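Local coordinates for protein putative nitroreductase (Thermotoga maritima, PDB 1VKW) that probably acts as an oxidoreductase, as inferred for members of the FMN-dependent nitroreductase clan, at residues A[128-133]-A[147-152]; A[35-40]-A[94-99]; A[72-77]-A[210-215]; A[193-196]-A[200-203]. All blocks are in the same frame, centred on the assembly; numbering follows the deposited sequence.

Interaction 1 (A[128-133]-A[147-152])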
# COMPACT_ATOMS: atom_id res chain seq x y z
N ARG A 128 -15.62 -7.61 1.50
CA ARG A 128 -16.23 -8.84 1.96
C ARG A 128 -15.90 -9.01 3.44
O ARG A 128 -14.94 -8.39 3.94
CB ARG A 128 -15.73 -10.01 1.12
CG ARG A 128 -16.10 -9.86 -0.36
CD ARG A 128 -15.98 -11.14 -1.17
NE ARG A 128 -14.61 -11.59 -1.26
CZ ARG A 128 -13.76 -11.28 -2.24
NH1 ARG A 128 -14.13 -10.48 -3.24
NH2 ARG A 128 -12.53 -11.76 -2.20
N PRO A 129 -16.68 -9.82 4.14
CA PRO A 129 -16.48 -10.03 5.58
C PRO A 129 -15.10 -10.58 5.93
O PRO A 129 -14.55 -11.41 5.20
CB PRO A 129 -17.57 -11.04 5.95
CG PRO A 129 -18.57 -10.91 4.89
CD PRO A 129 -17.83 -10.59 3.64
N ILE A 130 -14.54 -10.13 7.05
CA ILE A 130 -13.18 -10.52 7.41
C ILE A 130 -13.03 -12.03 7.46
O ILE A 130 -11.99 -12.56 7.06
CB ILE A 130 -12.72 -9.85 8.74
CG1 ILE A 130 -11.31 -10.30 9.11
CG2 ILE A 130 -13.66 -10.18 9.87
CD1 ILE A 130 -10.57 -9.27 9.95
N THR A 131 -14.07 -12.72 7.92
CA THR A 131 -14.02 -14.18 8.04
C THR A 131 -13.91 -14.87 6.69
O THR A 131 -13.50 -16.02 6.63
CB THR A 131 -15.25 -14.74 8.78
OG1 THR A 131 -16.43 -14.22 8.17
CG2 THR A 131 -15.32 -14.26 10.24
N SER A 132 -14.30 -14.18 5.61
CA SER A 132 -14.20 -14.77 4.27
C SER A 132 -12.75 -14.83 3.78
O SER A 132 -12.42 -15.58 2.87
CB SER A 132 -15.09 -14.01 3.28
OG SER A 132 -14.50 -12.78 2.87
N PHE A 133 -11.89 -14.04 4.41
CA PHE A 133 -10.47 -14.00 4.08
C PHE A 133 -9.61 -14.92 4.94
O PHE A 133 -8.56 -15.41 4.51
CB PHE A 133 -9.96 -12.57 4.23
CG PHE A 133 -10.62 -11.60 3.32
CD1 PHE A 133 -10.25 -11.53 1.99
CD2 PHE A 133 -11.60 -10.73 3.78
CE1 PHE A 133 -10.84 -10.63 1.14
CE2 PHE A 133 -12.19 -9.82 2.93
CZ PHE A 133 -11.81 -9.77 1.61
N LYS A 147 -6.29 -6.73 14.52
CA LYS A 147 -6.02 -5.39 13.99
C LYS A 147 -5.25 -5.43 12.67
O LYS A 147 -5.61 -4.74 11.71
CB LYS A 147 -5.25 -4.55 15.01
CG LYS A 147 -5.15 -3.08 14.64
CD LYS A 147 -4.60 -2.26 15.81
CE LYS A 147 -4.97 -0.77 15.69
NZ LYS A 147 -4.48 0.00 16.86
N ILE A 148 -4.19 -6.24 12.61
CA ILE A 148 -3.39 -6.35 11.37
C ILE A 148 -4.24 -6.87 10.22
O ILE A 148 -4.15 -6.35 9.11
CB ILE A 148 -2.15 -7.24 11.56
CG1 ILE A 148 -1.15 -6.58 12.51
CG2 ILE A 148 -1.49 -7.51 10.24
CD1 ILE A 148 -0.17 -7.54 13.11
N VAL A 149 -5.08 -7.87 10.47
CA VAL A 149 -5.92 -8.43 9.42
C VAL A 149 -6.94 -7.41 8.91
O VAL A 149 -7.17 -7.31 7.69
CB VAL A 149 -6.65 -9.72 9.87
CG1 VAL A 149 -7.60 -10.21 8.77
CG2 VAL A 149 -5.63 -10.83 10.12
N GLU A 150 -7.55 -6.68 9.83
CA GLU A 150 -8.50 -5.64 9.47
C GLU A 150 -7.85 -4.58 8.59
O GLU A 150 -8.43 -4.13 7.60
CB GLU A 150 -9.09 -4.99 10.73
CG GLU A 150 -10.05 -5.88 11.50
CD GLU A 150 -10.39 -5.40 12.90
OE1 GLU A 150 -9.96 -4.29 13.30
OE2 GLU A 150 -11.11 -6.14 13.62
N MSE A 151 -6.63 -4.19 8.94
CA MSE A 151 -5.90 -3.17 8.17
C MSE A 151 -5.45 -3.70 6.81
O MSE A 151 -5.39 -2.94 5.84
CB MSE A 151 -4.67 -2.69 8.94
CG MSE A 151 -4.99 -1.94 10.20
SE MSE A 151 -6.02 -0.30 9.88
CE MSE A 151 -7.86 -1.06 10.22
N THR A 152 -5.13 -4.99 6.74
CA THR A 152 -4.76 -5.65 5.50
C THR A 152 -5.94 -5.71 4.51
O THR A 152 -5.74 -5.47 3.31
CB THR A 152 -4.22 -7.08 5.80
OG1 THR A 152 -3.06 -7.00 6.64
CG2 THR A 152 -3.74 -7.78 4.54

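Interaction 2 (A[35-40]-A[94-99])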
# COMPACT_ATOMS: atom_id res chain seq x y z
N GLU A 35 7.91 20.42 -7.06
CA GLU A 35 9.03 19.48 -7.06
C GLU A 35 9.31 19.02 -5.63
O GLU A 35 9.87 17.94 -5.41
CB GLU A 35 10.28 20.13 -7.67
N ARG A 36 8.93 19.85 -4.67
CA ARG A 36 9.02 19.52 -3.25
C ARG A 36 8.34 18.20 -2.90
O ARG A 36 8.86 17.45 -2.08
CB ARG A 36 8.42 20.66 -2.41
CG ARG A 36 8.49 20.46 -0.91
CD ARG A 36 7.16 20.08 -0.28
NE ARG A 36 7.32 19.59 1.08
CZ ARG A 36 7.60 20.35 2.14
NH1 ARG A 36 7.75 21.66 2.03
NH2 ARG A 36 7.73 19.78 3.34
N VAL A 37 7.21 17.90 -3.53
CA VAL A 37 6.53 16.62 -3.29
C VAL A 37 7.26 15.47 -3.99
O VAL A 37 7.25 14.35 -3.49
CB VAL A 37 5.01 16.63 -3.65
CG1 VAL A 37 4.30 17.77 -2.91
CG2 VAL A 37 4.78 16.72 -5.14
N LYS A 38 7.90 15.74 -5.12
CA LYS A 38 8.80 14.76 -5.74
C LYS A 38 9.96 14.47 -4.78
O LYS A 38 10.30 13.31 -4.54
CB LYS A 38 9.34 15.24 -7.09
CG LYS A 38 10.05 14.15 -7.90
CD LYS A 38 10.62 14.68 -9.22
CE LYS A 38 11.42 13.58 -9.94
NZ LYS A 38 11.50 13.79 -11.41
N ASP A 39 10.54 15.53 -4.21
CA ASP A 39 11.61 15.40 -3.21
C ASP A 39 11.16 14.53 -2.05
O ASP A 39 11.87 13.60 -1.65
CB ASP A 39 12.05 16.78 -2.68
CG ASP A 39 12.74 17.63 -3.73
OD1 ASP A 39 13.00 17.14 -4.85
OD2 ASP A 39 13.07 18.82 -3.51
N ASP A 40 9.98 14.83 -1.51
CA ASP A 40 9.43 14.08 -0.38
C ASP A 40 9.32 12.58 -0.68
O ASP A 40 9.69 11.75 0.16
CB ASP A 40 8.06 14.65 0.01
CG ASP A 40 8.14 16.02 0.67
OD1 ASP A 40 9.22 16.65 0.64
OD2 ASP A 40 7.16 16.55 1.23
N GLN A 94 0.31 12.52 3.34
CA GLN A 94 0.57 13.90 2.90
C GLN A 94 -0.72 14.59 2.43
O GLN A 94 -0.70 15.79 2.12
CB GLN A 94 1.64 13.93 1.80
CG GLN A 94 3.01 13.40 2.23
CD GLN A 94 3.70 14.26 3.27
OE1 GLN A 94 4.20 15.35 2.95
NE2 GLN A 94 3.75 13.78 4.50
N GLY A 95 -1.82 13.85 2.36
CA GLY A 95 -3.13 14.42 2.04
C GLY A 95 -3.59 14.21 0.60
O GLY A 95 -4.59 14.80 0.18
N PHE A 96 -2.87 13.38 -0.15
CA PHE A 96 -3.17 13.17 -1.57
C PHE A 96 -4.10 11.99 -1.80
O PHE A 96 -3.96 10.94 -1.16
CB PHE A 96 -1.89 12.92 -2.36
CG PHE A 96 -0.99 14.11 -2.42
CD1 PHE A 96 -1.30 15.18 -3.24
CD2 PHE A 96 0.16 14.17 -1.65
CE1 PHE A 96 -0.48 16.29 -3.30
CE2 PHE A 96 0.99 15.28 -1.70
CZ PHE A 96 0.67 16.34 -2.53
N GLY A 97 -5.04 12.16 -2.72
CA GLY A 97 -5.84 11.05 -3.22
C GLY A 97 -4.97 10.22 -4.15
O GLY A 97 -4.05 10.75 -4.77
N THR A 98 -5.24 8.92 -4.22
CA THR A 98 -4.50 8.03 -5.12
C THR A 98 -5.47 7.09 -5.82
O THR A 98 -6.60 6.90 -5.36
CB THR A 98 -3.43 7.21 -4.36
OG1 THR A 98 -4.03 6.47 -3.28
CG2 THR A 98 -2.41 8.10 -3.67
N CYS A 99 -5.00 6.50 -6.91
CA CYS A 99 -5.72 5.42 -7.57
C CYS A 99 -4.74 4.58 -8.40
O CYS A 99 -3.95 5.12 -9.19
CB CYS A 99 -6.85 5.96 -8.44
SG CYS A 99 -7.76 4.73 -9.42

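Interaction 3 (A[72-77]-A[210-215])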
# COMPACT_ATOMS: atom_id res chain seq x y z
N LYS A 72 7.23 -9.19 -15.80
CA LYS A 72 5.99 -9.95 -15.60
C LYS A 72 6.33 -11.33 -15.06
O LYS A 72 6.20 -12.35 -15.75
CB LYS A 72 5.22 -10.08 -16.92
N HIS A 73 6.83 -11.34 -13.83
CA HIS A 73 7.14 -12.57 -13.10
C HIS A 73 6.53 -12.38 -11.72
O HIS A 73 6.42 -11.25 -11.25
CB HIS A 73 8.65 -12.78 -12.99
CG HIS A 73 9.29 -13.24 -14.26
ND1 HIS A 73 10.21 -12.48 -14.95
CD2 HIS A 73 9.16 -14.40 -14.96
CE1 HIS A 73 10.62 -13.14 -16.02
NE2 HIS A 73 10.00 -14.31 -16.05
N PHE A 74 6.14 -13.47 -11.07
CA PHE A 74 5.43 -13.38 -9.80
C PHE A 74 6.14 -12.50 -8.74
O PHE A 74 5.56 -11.52 -8.23
CB PHE A 74 5.16 -14.78 -9.24
CG PHE A 74 4.12 -14.80 -8.14
CD1 PHE A 74 4.50 -14.67 -6.81
CD2 PHE A 74 2.77 -14.95 -8.45
CE1 PHE A 74 3.54 -14.69 -5.80
CE2 PHE A 74 1.81 -14.97 -7.44
CZ PHE A 74 2.20 -14.84 -6.12
N ASP A 75 7.39 -12.84 -8.42
CA ASP A 75 8.11 -12.17 -7.32
C ASP A 75 8.32 -10.67 -7.59
O ASP A 75 8.23 -9.84 -6.67
CB ASP A 75 9.47 -12.85 -7.05
CG ASP A 75 9.32 -14.30 -6.61
OD1 ASP A 75 8.25 -14.66 -6.07
OD2 ASP A 75 10.21 -15.16 -6.77
N GLU A 76 8.61 -10.31 -8.84
CA GLU A 76 8.85 -8.91 -9.18
C GLU A 76 7.58 -8.09 -9.10
O GLU A 76 7.62 -6.90 -8.76
CB GLU A 76 9.47 -8.76 -10.57
CG GLU A 76 10.91 -9.27 -10.68
CD GLU A 76 11.01 -10.66 -11.27
OE1 GLU A 76 10.63 -11.64 -10.59
OE2 GLU A 76 11.50 -10.78 -12.42
N LEU A 77 6.44 -8.71 -9.41
CA LEU A 77 5.16 -8.01 -9.32
C LEU A 77 4.69 -7.84 -7.86
O LEU A 77 4.10 -6.83 -7.52
CB LEU A 77 4.10 -8.72 -10.15
CG LEU A 77 4.24 -8.52 -11.67
CD1 LEU A 77 3.34 -9.49 -12.40
CD2 LEU A 77 3.92 -7.08 -12.07
N ASP A 210 2.82 -19.13 -4.09
CA ASP A 210 1.97 -17.93 -4.09
C ASP A 210 1.63 -17.40 -2.70
O ASP A 210 0.59 -16.78 -2.51
CB ASP A 210 0.68 -18.22 -4.86
CG ASP A 210 -0.18 -19.29 -4.19
OD1 ASP A 210 0.20 -19.84 -3.14
OD2 ASP A 210 -1.28 -19.63 -4.66
N THR A 211 2.54 -17.62 -1.75
CA THR A 211 2.33 -17.20 -0.37
C THR A 211 3.55 -16.45 0.12
O THR A 211 4.68 -16.83 -0.19
CB THR A 211 2.09 -18.42 0.53
OG1 THR A 211 0.93 -19.12 0.08
CG2 THR A 211 1.73 -18.01 1.99
N TYR A 212 3.31 -15.39 0.88
CA TYR A 212 4.36 -14.69 1.60
C TYR A 212 3.94 -14.65 3.05
O TYR A 212 2.79 -14.33 3.34
CB TYR A 212 4.56 -13.28 1.04
CG TYR A 212 5.47 -13.25 -0.16
CD1 TYR A 212 5.00 -13.60 -1.42
CD2 TYR A 212 6.80 -12.88 -0.04
CE1 TYR A 212 5.83 -13.58 -2.53
CE2 TYR A 212 7.64 -12.85 -1.14
CZ TYR A 212 7.15 -13.19 -2.39
OH TYR A 212 7.98 -13.18 -3.49
N CYS A 213 4.85 -15.02 3.93
CA CYS A 213 4.59 -15.01 5.36
C CYS A 213 5.41 -13.93 6.02
O CYS A 213 6.54 -13.64 5.64
CB CYS A 213 4.92 -16.37 6.00
SG CYS A 213 3.81 -17.70 5.50
N LEU A 214 4.79 -13.33 7.03
CA LEU A 214 5.40 -12.31 7.84
C LEU A 214 5.71 -12.92 9.19
O LEU A 214 4.80 -13.36 9.89
CB LEU A 214 4.41 -11.17 8.01
CG LEU A 214 4.94 -9.77 8.22
CD1 LEU A 214 5.71 -9.32 6.99
CD2 LEU A 214 3.76 -8.84 8.51
N ILE A 215 6.98 -12.97 9.55
CA ILE A 215 7.34 -13.32 10.92
C ILE A 215 7.14 -12.04 11.74
O ILE A 215 7.88 -11.07 11.59
CB ILE A 215 8.76 -13.88 11.03
CG1 ILE A 215 8.93 -15.12 10.14
CG2 ILE A 215 9.06 -14.28 12.46
CD1 ILE A 215 10.36 -15.56 9.97

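Interaction 4 (A[193-196]-A[200-203])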
# COMPACT_ATOMS: atom_id res chain seq x y z
N THR A 193 1.72 -2.36 9.62
CA THR A 193 0.96 -2.36 10.87
C THR A 193 1.63 -3.23 11.93
O THR A 193 1.70 -2.85 13.11
CB THR A 193 -0.49 -2.80 10.66
OG1 THR A 193 -0.52 -4.06 10.01
CG2 THR A 193 -1.21 -1.85 9.70
N ALA A 194 2.18 -4.37 11.51
CA ALA A 194 2.92 -5.24 12.44
C ALA A 194 4.17 -4.54 13.00
O ALA A 194 4.51 -4.70 14.17
CB ALA A 194 3.30 -6.55 11.74
N ARG A 195 4.83 -3.76 12.15
CA ARG A 195 6.01 -3.00 12.53
C ARG A 195 5.65 -1.99 13.63
O ARG A 195 6.37 -1.87 14.62
CB ARG A 195 6.59 -2.27 11.31
CG ARG A 195 7.91 -1.58 11.55
CD ARG A 195 8.51 -0.96 10.29
NE ARG A 195 7.81 0.26 9.91
CZ ARG A 195 8.07 0.98 8.82
NH1 ARG A 195 9.02 0.61 7.97
NH2 ARG A 195 7.37 2.08 8.58
N GLU A 196 4.54 -1.29 13.42
CA GLU A 196 4.00 -0.36 14.41
C GLU A 196 3.58 -1.05 15.72
O GLU A 196 3.93 -0.58 16.81
CB GLU A 196 2.80 0.40 13.82
CG GLU A 196 2.10 1.36 14.77
CD GLU A 196 2.99 2.49 15.24
OE1 GLU A 196 3.89 2.91 14.47
OE2 GLU A 196 2.80 2.96 16.38
N ARG A 200 9.02 -3.81 16.22
CA ARG A 200 10.16 -4.54 15.69
C ARG A 200 9.98 -4.62 14.18
O ARG A 200 8.88 -4.46 13.66
CB ARG A 200 10.22 -5.97 16.25
CG ARG A 200 10.11 -6.11 17.76
CD ARG A 200 11.42 -6.00 18.49
NE ARG A 200 12.30 -7.13 18.19
CZ ARG A 200 13.58 -7.20 18.54
NH1 ARG A 200 14.16 -6.20 19.20
NH2 ARG A 200 14.28 -8.27 18.22
N GLU A 201 11.07 -4.92 13.48
CA GLU A 201 11.05 -5.14 12.04
C GLU A 201 10.56 -6.55 11.69
O GLU A 201 11.30 -7.51 11.90
CB GLU A 201 12.49 -4.94 11.54
CG GLU A 201 12.65 -4.95 10.04
CD GLU A 201 12.08 -3.71 9.38
OE1 GLU A 201 11.56 -2.82 10.10
OE2 GLU A 201 12.14 -3.63 8.14
N PRO A 202 9.35 -6.72 11.13
CA PRO A 202 8.90 -8.06 10.70
C PRO A 202 9.79 -8.60 9.60
O PRO A 202 10.38 -7.82 8.84
CB PRO A 202 7.47 -7.81 10.18
CG PRO A 202 7.08 -6.49 10.75
CD PRO A 202 8.33 -5.70 10.84
N VAL A 203 9.91 -9.93 9.52
CA VAL A 203 10.68 -10.56 8.45
C VAL A 203 9.70 -11.15 7.45
O VAL A 203 8.77 -11.85 7.84
CB VAL A 203 11.60 -11.68 8.99
CG1 VAL A 203 12.33 -12.40 7.84
CG2 VAL A 203 12.59 -11.11 9.98

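Interaction 1 (A[128-133]-A[147-152])
I130 meets V149 through CG1 and CD1: CG1 stands opposite the backbone N (chi1 179°), and a nearly extended second torsion carries CD1 out to the helix 143-153. V149 answers with its own CG1 branch, likewise set opposite its backbone N (chi1 176°). This is helix-on-helix packing in a fold of the FMN-dependent nitroreductase clan, where the short, weakly bonded turn at 130-133 leans on one side of the longer helix. The closest point is I130 CD1 to V149 CG1 at 3.3 Å, tighter than ordinary van der Waals contact, so the exact fit of the two methyls is doubtful. V149 CG1 also lies 3.7 Å from I130 CG1, and the two branched side chains cross at a slant. E150 adds an aliphatic border: its CG comes to 3.8 Å from I130 CD1, and within the two segments this methylene is the part of E150 that meets the isoleucine. The contact is therefore apolar, made by one isoleucine against a valine and a methylene group. L138 touches I130 too, and L173 of strand 172-176 touches V149, which ties the longer helix to the sheet. Within the 128-133 segment, P129 O takes two bonds from S132, one from N at 2.8 Å and one from OG at 2.7 Å, the latter in the carbonyl plane.

Interaction 2 (A[35-40]-A[94-99])
The nearest CA atoms, those of V37 and Q94, stand 9.0 Å apart, as the helix 35-43 faces the place where the chain leaves helix 74-93 and, with positive phi at G95, turns toward strand 97-101. Side chains alone bridge this distance. V37 CG1 reaches F96 CZ at 3.9 Å, approaching the ring obliquely. CG of F96 lies opposite its carbonyl carbon (chi1 -67°), which sends the ring toward the helix; the ring also stacks with Y117 and touches M33 and L91. At the second meeting D40 OD2 and Q94 OE1 come within 3.6 Å, the side chains crossing at about a right angle with the carboxylate and amide planes 76° apart. Both atoms are acceptors as modelled, so this approach is a contact and not a hydrogen bond. The partner of OD2 is in its own helix: R36 NE donates to it at 3.0 Å along a nearly straight bond in a salt bridge one turn apart. NE meets it on the syn side, 27° out of the carboxylate plane, so the aspartate end is braced by the arginine as it nears the glutamine. F96 thus packs its ring against helix 35-43 directly after a Schellman motif, with G95 at the positive-phi position, that ends helix 74-93 before strand 97-101 of the four-stranded antiparallel sheet.

Interaction 3 (A[72-77]-A[210-215])
The N-terminal turn of helix 74-93, with H73 at its N-cap, packs against the start of strand 211-215 in the antiparallel sheet that holds the C174–C213 disulfide. F74 and D75 meet D210 and Y212. The F74 ring is swung out with CG opposite the backbone N (chi1 -164°), and its CZ reaches D210 CA at 3.7 Å and D210 CB at 3.9 Å, an oblique approach. Its CE1 lies 4.1 Å from Y212 CE1, each ring touching the other at its edge, near the ring plane, while the two side chains run antiparallel past one another. This is a rim-to-rim contact and not a stack. P180 and L183 of helix 180-198 also touch F74. Beside it, the phenol oxygen of Y212 stands 3.0 Å from D75 OD1, with the carboxylate and ring planes nearly perpendicular at 88°. The Y212 proton has a second acceptor within reach, so this bond is likely but not settled. D75 OD1 is in any case held by a salt bridge from K206 of the neighbouring strand 203-207. The lysine would probably stabilise the negative charge of the carboxylate beside the packing of F74, and if the tyrosine hydroxyl also donates here, the two would converge on one oxygen and reinforce that effect.

Interaction 4 (A[193-196]-A[200-203])
The guanidinium plane of R195 and the carboxylate plane of E201 are 29° apart, their side chains running alongside in a common direction, yet their charged atoms do not touch: R195 NH1 is 4.8 Å from E201 OE1. The carboxylate instead borders the aliphatic part of the arginine, with OE1 3.6 Å from R195 CD. E201 is bent at its second torsion (chi2 71°), which folds its end back toward the helix. Its other oxygen, OE2, has its partners elsewhere, in a salt bridge with K47 and a hydrogen bond with Y191; the arginine may add a weak long-range attraction. The P202 ring turns its CG and CD edge to the helix: CG lies 3.9 Å from A194 CB and 3.8 Å from R195 N, while CD is 3.9 Å from R195 CB. The chain reversal is also marked by a CA-H···O contact from R195 CA to R200 O at 3.4 Å, with an angle of 158° at the hydrogen. R200 meets the helix by its backbone O, and its NH2 bonds to P218 O near the chain end. L214 of strand 211-215 touches both A194 and P202. These features make a tight helix-to-strand connection, in which the chain leaves helix 180-198 and folds back along its last turns before entering strand 203-207 of an antiparallel sheet.

Overall arrangement
Interactions 1, 3 and 4 lie around the sheet 165-168, 172-176, 211-215 and 203-207, with centres 18 to 19 Å apart. Interaction 4 touches both others, whereas 1 and 3 do not touch, their nearest atoms being about 6 Å apart. It joins interaction 1 through I148 CG2 packing on T193 OG1 at 3.6 Å and M151 CB on T193 CG2 at 3.6 Å, and interaction 3 through a probable strand-to-strand hydrogen bond from I215 N to V203 O at 2.7 Å. Along the chain, interactions 1 and 4 are nested inside the loop that interaction 3 closes. Interaction 2, on the other sheet, lies across the chain's centre from interactions 1 and 3 (centres 28 and 27 Å away) and 24 Å from interaction 4; helix 74-93 links interactions 2 and 3.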